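Local structure of ESX-5 secretion system protein EccC5 (Mycobacterium tuberculosis, 6J18) at residues G68-E80 and T109-Y121. The protein provides, in its C-terminal domain, an FtsK/SpoIIIE-type ATPase of the ESX-5 type VII secretion system, which secretes EsxN and a number of PE_PGRS and PPE proteins. Sequence-based numbering, arbitrary orientation.
Sequences GVGAGGIAWAISE and TLATIMSEIGRLY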
loop_
_atom_site.group_PDB
_atom_site.type_symbol
_atom_site.label_atom_id
_atom_site.label_comp_id
_atom_site.label_asym_id
_atom_site.label_seq_id
_atom_site.Cartn_x
_atom_site.Cartn_y
_atom_site.Cartn_z
ATOM N N GLY A 68 -11.115 10.368 -12.909
ATOM C CA GLY A 68 -9.717 10.652 -12.633
ATOM C C GLY A 68 -9.283 10.682 -11.181
ATOM O O GLY A 68 -8.249 11.266 -10.862
ATOM N N VAL A 69 -10.054 10.055 -10.299
ATOM C CA VAL A 69 -9.696 10.022 -8.884
ATOM C C VAL A 69 -9.567 8.590 -8.369
ATOM O O VAL A 69 -9.282 8.367 -7.192
ATOM C CB VAL A 69 -10.725 10.781 -8.022
ATOM C CG1 VAL A 69 -10.734 12.262 -8.386
ATOM C CG2 VAL A 69 -12.109 10.175 -8.185
ATOM N N GLY A 70 -9.768 7.625 -9.260
ATOM C CA GLY A 70 -9.673 6.224 -8.895
ATOM C C GLY A 70 -10.960 5.688 -8.297
ATOM O O GLY A 70 -10.942 4.711 -7.550
ATOM N N ALA A 71 -12.076 6.333 -8.626
ATOM C CA ALA A 71 -13.386 5.902 -8.146
ATOM C C ALA A 71 -13.667 4.462 -8.567
ATOM O O ALA A 71 -13.260 4.033 -9.647
ATOM C CB ALA A 71 -14.476 6.830 -8.661
ATOM N N GLY A 72 -14.353 3.721 -7.706
ATOM C CA GLY A 72 -14.594 2.310 -7.945
ATOM C C GLY A 72 -13.481 1.461 -7.365
ATOM O O GLY A 72 -13.550 0.231 -7.376
ATOM N N GLY A 73 -12.448 2.123 -6.854
ATOM C CA GLY A 73 -11.313 1.435 -6.268
ATOM C C GLY A 73 -11.283 1.516 -4.753
ATOM O O GLY A 73 -12.302 1.780 -4.113
ATOM N N ILE A 74 -10.104 1.284 -4.183
ATOM C CA ILE A 74 -9.925 1.273 -2.733
ATOM C C ILE A 74 -10.173 2.649 -2.118
ATOM O O ILE A 74 -9.408 3.582 -2.345
ATOM C CB ILE A 74 -8.506 0.788 -2.361
ATOM C CG1 ILE A 74 -8.333 -0.683 -2.751
ATOM C CG2 ILE A 74 -8.235 0.987 -0.877
ATOM C CD1 ILE A 74 -6.945 -1.233 -2.493
ATOM N N ALA A 75 -11.249 2.764 -1.342
ATOM C CA ALA A 75 -11.614 4.023 -0.698
ATOM C C ALA A 75 -11.135 4.042 0.750
ATOM O O ALA A 75 -11.648 3.302 1.589
ATOM C CB ALA A 75 -13.120 4.236 -0.762
ATOM N N TRP A 76 -10.159 4.895 1.043
ATOM C CA TRP A 76 -9.474 4.824 2.329
ATOM C C TRP A 76 -9.419 6.147 3.092
ATOM O O TRP A 76 -8.898 6.195 4.206
ATOM C CB TRP A 76 -8.053 4.291 2.124
ATOM C CG TRP A 76 -7.218 5.124 1.196
ATOM C CD1 TRP A 76 -7.283 5.149 -0.168
ATOM C CD2 TRP A 76 -6.184 6.043 1.565
ATOM N NE1 TRP A 76 -6.358 6.032 -0.670
ATOM C CE2 TRP A 76 -5.669 6.594 0.375
ATOM C CE3 TRP A 76 -5.644 6.456 2.787
ATOM C CZ2 TRP A 76 -4.643 7.535 0.369
ATOM C CZ3 TRP A 76 -4.625 7.391 2.780
ATOM C CH2 TRP A 76 -4.135 7.921 1.579
ATOM N N ALA A 77 -9.960 7.210 2.502
ATOM C CA ALA A 77 -9.966 8.519 3.157
ATOM C C ALA A 77 -10.965 9.478 2.516
ATOM O O ALA A 77 -11.564 9.169 1.487
ATOM C CB ALA A 77 -8.568 9.131 3.129
ATOM N N ILE A 78 -11.146 10.639 3.140
ATOM C CA ILE A 78 -11.910 11.727 2.541
ATOM C C ILE A 78 -11.066 12.997 2.502
ATOM O O ILE A 78 -10.232 13.225 3.378
ATOM C CB ILE A 78 -13.228 12.005 3.297
ATOM C CG1 ILE A 78 -12.955 12.342 4.764
ATOM C CG2 ILE A 78 -14.173 10.819 3.177
ATOM C CD1 ILE A 78 -14.190 12.776 5.530
ATOM N N SER A 79 -11.293 13.821 1.484
ATOM C CA SER A 79 -10.486 15.016 1.260
ATOM C C SER A 79 -11.020 16.244 1.992
ATOM O O SER A 79 -12.227 16.440 2.101
ATOM C CB SER A 79 -10.396 15.316 -0.238
ATOM O OG SER A 79 -9.930 16.635 -0.463
ATOM N N GLU A 80 -10.101 17.071 2.482
ATOM C CA GLU A 80 -10.442 18.337 3.122
ATOM C C GLU A 80 -11.183 19.267 2.166
ATOM O O GLU A 80 -12.063 20.029 2.572
ATOM C CB GLU A 80 -9.172 19.022 3.634
ATOM C CG GLU A 80 -9.368 20.431 4.156
ATOM C CD GLU A 80 -8.154 20.948 4.907
ATOM O OE1 GLU A 80 -7.285 21.581 4.271
ATOM O OE2 GLU A 80 -8.067 20.717 6.131
ATOM N N THR A 109 -4.420 2.665 8.916
ATOM C CA THR A 109 -4.504 2.971 7.490
ATOM C C THR A 109 -4.371 1.702 6.650
ATOM O O THR A 109 -5.116 1.500 5.690
ATOM C CB THR A 109 -3.418 3.977 7.060
ATOM O OG1 THR A 109 -3.476 5.135 7.902
ATOM C CG2 THR A 109 -3.619 4.399 5.609
ATOM N N LEU A 110 -3.419 0.850 7.018
ATOM C CA LEU A 110 -3.232 -0.427 6.337
ATOM C C LEU A 110 -4.435 -1.337 6.540
ATOM O O LEU A 110 -4.857 -2.037 5.620
ATOM C CB LEU A 110 -1.967 -1.130 6.830
ATOM C CG LEU A 110 -0.627 -0.463 6.516
ATOM C CD1 LEU A 110 0.520 -1.337 6.987
ATOM C CD2 LEU A 110 -0.505 -0.174 5.032
ATOM N N ALA A 111 -4.984 -1.327 7.751
ATOM C CA ALA A 111 -6.131 -2.165 8.075
ATOM C C ALA A 111 -7.347 -1.767 7.244
ATOM O O ALA A 111 -8.116 -2.620 6.801
ATOM C CB ALA A 111 -6.448 -2.080 9.560
ATOM N N THR A 112 -7.510 -0.465 7.029
ATOM C CA THR A 112 -8.613 0.049 6.224
ATOM C C THR A 112 -8.440 -0.351 4.761
ATOM O O THR A 112 -9.394 -0.766 4.100
ATOM C CB THR A 112 -8.720 1.583 6.339
ATOM O OG1 THR A 112 -9.240 1.924 7.630
ATOM C CG2 THR A 112 -9.649 2.146 5.272
ATOM N N ILE A 113 -7.210 -0.241 4.269
ATOM C CA ILE A 113 -6.891 -0.620 2.898
ATOM C C ILE A 113 -7.121 -2.116 2.688
ATOM O O ILE A 113 -7.663 -2.530 1.663
ATOM C CB ILE A 113 -5.435 -0.246 2.544
ATOM C CG1 ILE A 113 -5.300 1.275 2.429
ATOM C CG2 ILE A 113 -5.004 -0.897 1.239
ATOM C CD1 ILE A 113 -3.872 1.759 2.284
ATOM N N MET A 114 -6.730 -2.923 3.670
ATOM C CA MET A 114 -6.918 -4.368 3.585
ATOM C C MET A 114 -8.400 -4.736 3.594
ATOM O O MET A 114 -8.831 -5.619 2.853
ATOM C CB MET A 114 -6.185 -5.072 4.727
ATOM C CG MET A 114 -4.674 -5.078 4.554
ATOM S SD MET A 114 -3.778 -5.724 5.975
ATOM C CE MET A 114 -3.953 -7.487 5.711
ATOM N N SER A 115 -9.177 -4.052 4.428
ATOM C CA SER A 115 -10.621 -4.260 4.455
ATOM C C SER A 115 -11.228 -3.963 3.084
ATOM O O SER A 115 -12.108 -4.685 2.613
ATOM C CB SER A 115 -11.270 -3.383 5.526
ATOM O OG SER A 115 -12.664 -3.620 5.599
ATOM N N GLU A 116 -10.738 -2.906 2.445
ATOM C CA GLU A 116 -11.199 -2.520 1.117
ATOM C C GLU A 116 -10.831 -3.565 0.068
ATOM O O GLU A 116 -11.600 -3.823 -0.856
ATOM C CB GLU A 116 -10.621 -1.159 0.730
ATOM C CG GLU A 116 -11.438 0.024 1.223
ATOM C CD GLU A 116 -12.824 0.063 0.612
ATOM O OE1 GLU A 116 -13.752 -0.542 1.193
ATOM O OE2 GLU A 116 -12.986 0.693 -0.454
ATOM N N ILE A 117 -9.649 -4.155 0.213
ATOM C CA ILE A 117 -9.218 -5.224 -0.680
ATOM C C ILE A 117 -10.199 -6.392 -0.605
ATOM O O ILE A 117 -10.576 -6.970 -1.626
ATOM C CB ILE A 117 -7.793 -5.706 -0.336
ATOM C CG1 ILE A 117 -6.765 -4.634 -0.706
ATOM C CG2 ILE A 117 -7.473 -7.006 -1.055
ATOM C CD1 ILE A 117 -5.355 -4.964 -0.261
ATOM N N GLY A 118 -10.627 -6.718 0.611
ATOM C CA GLY A 118 -11.588 -7.786 0.824
ATOM C C GLY A 118 -12.943 -7.492 0.206
ATOM O O GLY A 118 -13.653 -8.408 -0.211
ATOM N N ARG A 119 -13.301 -6.214 0.145
ATOM C CA ARG A 119 -14.580 -5.803 -0.427
ATOM C C ARG A 119 -14.564 -5.834 -1.953
ATOM O O ARG A 119 -15.515 -6.297 -2.585
ATOM C CB ARG A 119 -14.955 -4.395 0.050
ATOM C CG ARG A 119 -16.180 -3.816 -0.654
ATOM C CD ARG A 119 -16.611 -2.480 -0.067
ATOM N NE ARG A 119 -15.767 -1.372 -0.511
ATOM C CZ ARG A 119 -15.973 -0.674 -1.624
ATOM N NH1 ARG A 119 -16.995 -0.971 -2.418
ATOM N NH2 ARG A 119 -15.156 0.320 -1.947
ATOM N N LEU A 120 -13.475 -5.351 -2.540
ATOM C CA LEU A 120 -13.425 -5.095 -3.976
ATOM C C LEU A 120 -12.881 -6.260 -4.799
ATOM O O LEU A 120 -13.133 -6.345 -6.001
ATOM C CB LEU A 120 -12.584 -3.849 -4.238
ATOM C CG LEU A 120 -13.167 -2.567 -3.645
ATOM C CD1 LEU A 120 -12.089 -1.515 -3.524
ATOM C CD2 LEU A 120 -14.323 -2.061 -4.496
ATOM N N TYR A 121 -12.135 -7.150 -4.157
ATOM C CA TYR A 121 -11.494 -8.249 -4.870
ATOM C C TYR A 121 -11.966 -9.617 -4.398
ATOM O O TYR A 121 -12.291 -9.804 -3.227
ATOM C CB TYR A 121 -9.977 -8.182 -4.709
ATOM C CG TYR A 121 -9.304 -6.981 -5.330
ATOM C CD1 TYR A 121 -9.209 -5.779 -4.640
ATOM C CD2 TYR A 121 -8.735 -7.057 -6.596
ATOM C CE1 TYR A 121 -8.582 -4.683 -5.198
ATOM C CE2 TYR A 121 -8.105 -5.965 -7.164
ATOM C CZ TYR A 121 -8.032 -4.781 -6.459
ATOM O OH TYR A 121 -7.407 -3.689 -7.014
HETATM O O HOH W 1 -15.087 2.059 -4.484
#
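Glu116 reaches from helix 106-120 to take the backbone N-H of Ala75, with OE2 2.8 Å from N and the bond nearly straight at 164°. The amide arrives on the anti side of OE2, somewhat out of the carboxylate plane, which leaves the syn side to Arg119. That arginine, nearly one turn further on, grips side-on: NE goes to OE1, and NH2 lies 2.7 Å from OE2. A bend at chi2 of Glu116 (-64°) lays the carboxylate along the backbone of Ala75, and Arg58 adds a salt bridge at OE1, so the carboxylate is probably well stabilised as an anion. One water joins NH2 of Arg119 to Gly73 O.

Next to this polar group, Ile74 lies alongside Glu116, the two side chains running in opposite senses, with Ile74 CG2 3.6 Å from Glu116 CB. The other branch carries CD1 to within 3.8 Å of Ile117 CG1, while Leu120 CD1 packs on the peptide after Gly73. The helix is the one that follows the P-loop of this FtsK-type ATPase domain, and strand 75-79 pairs with 85-87 and 301-306. Trp76 and Ala77 both face Val86 in a classic beta bulge. A chi1 of 59° places Trp76 CG between the backbone N and the carbonyl carbon; the ring's CE3 meets Thr109 CG2 at 4.0 Å, and CB rests against Ile113 CG1 and Thr112 CG2. The two threonines turn methyls to the tryptophan and bond their hydroxyls to Gly105 O, within the predicted ATP-binding loop, and Ala307 O respectively.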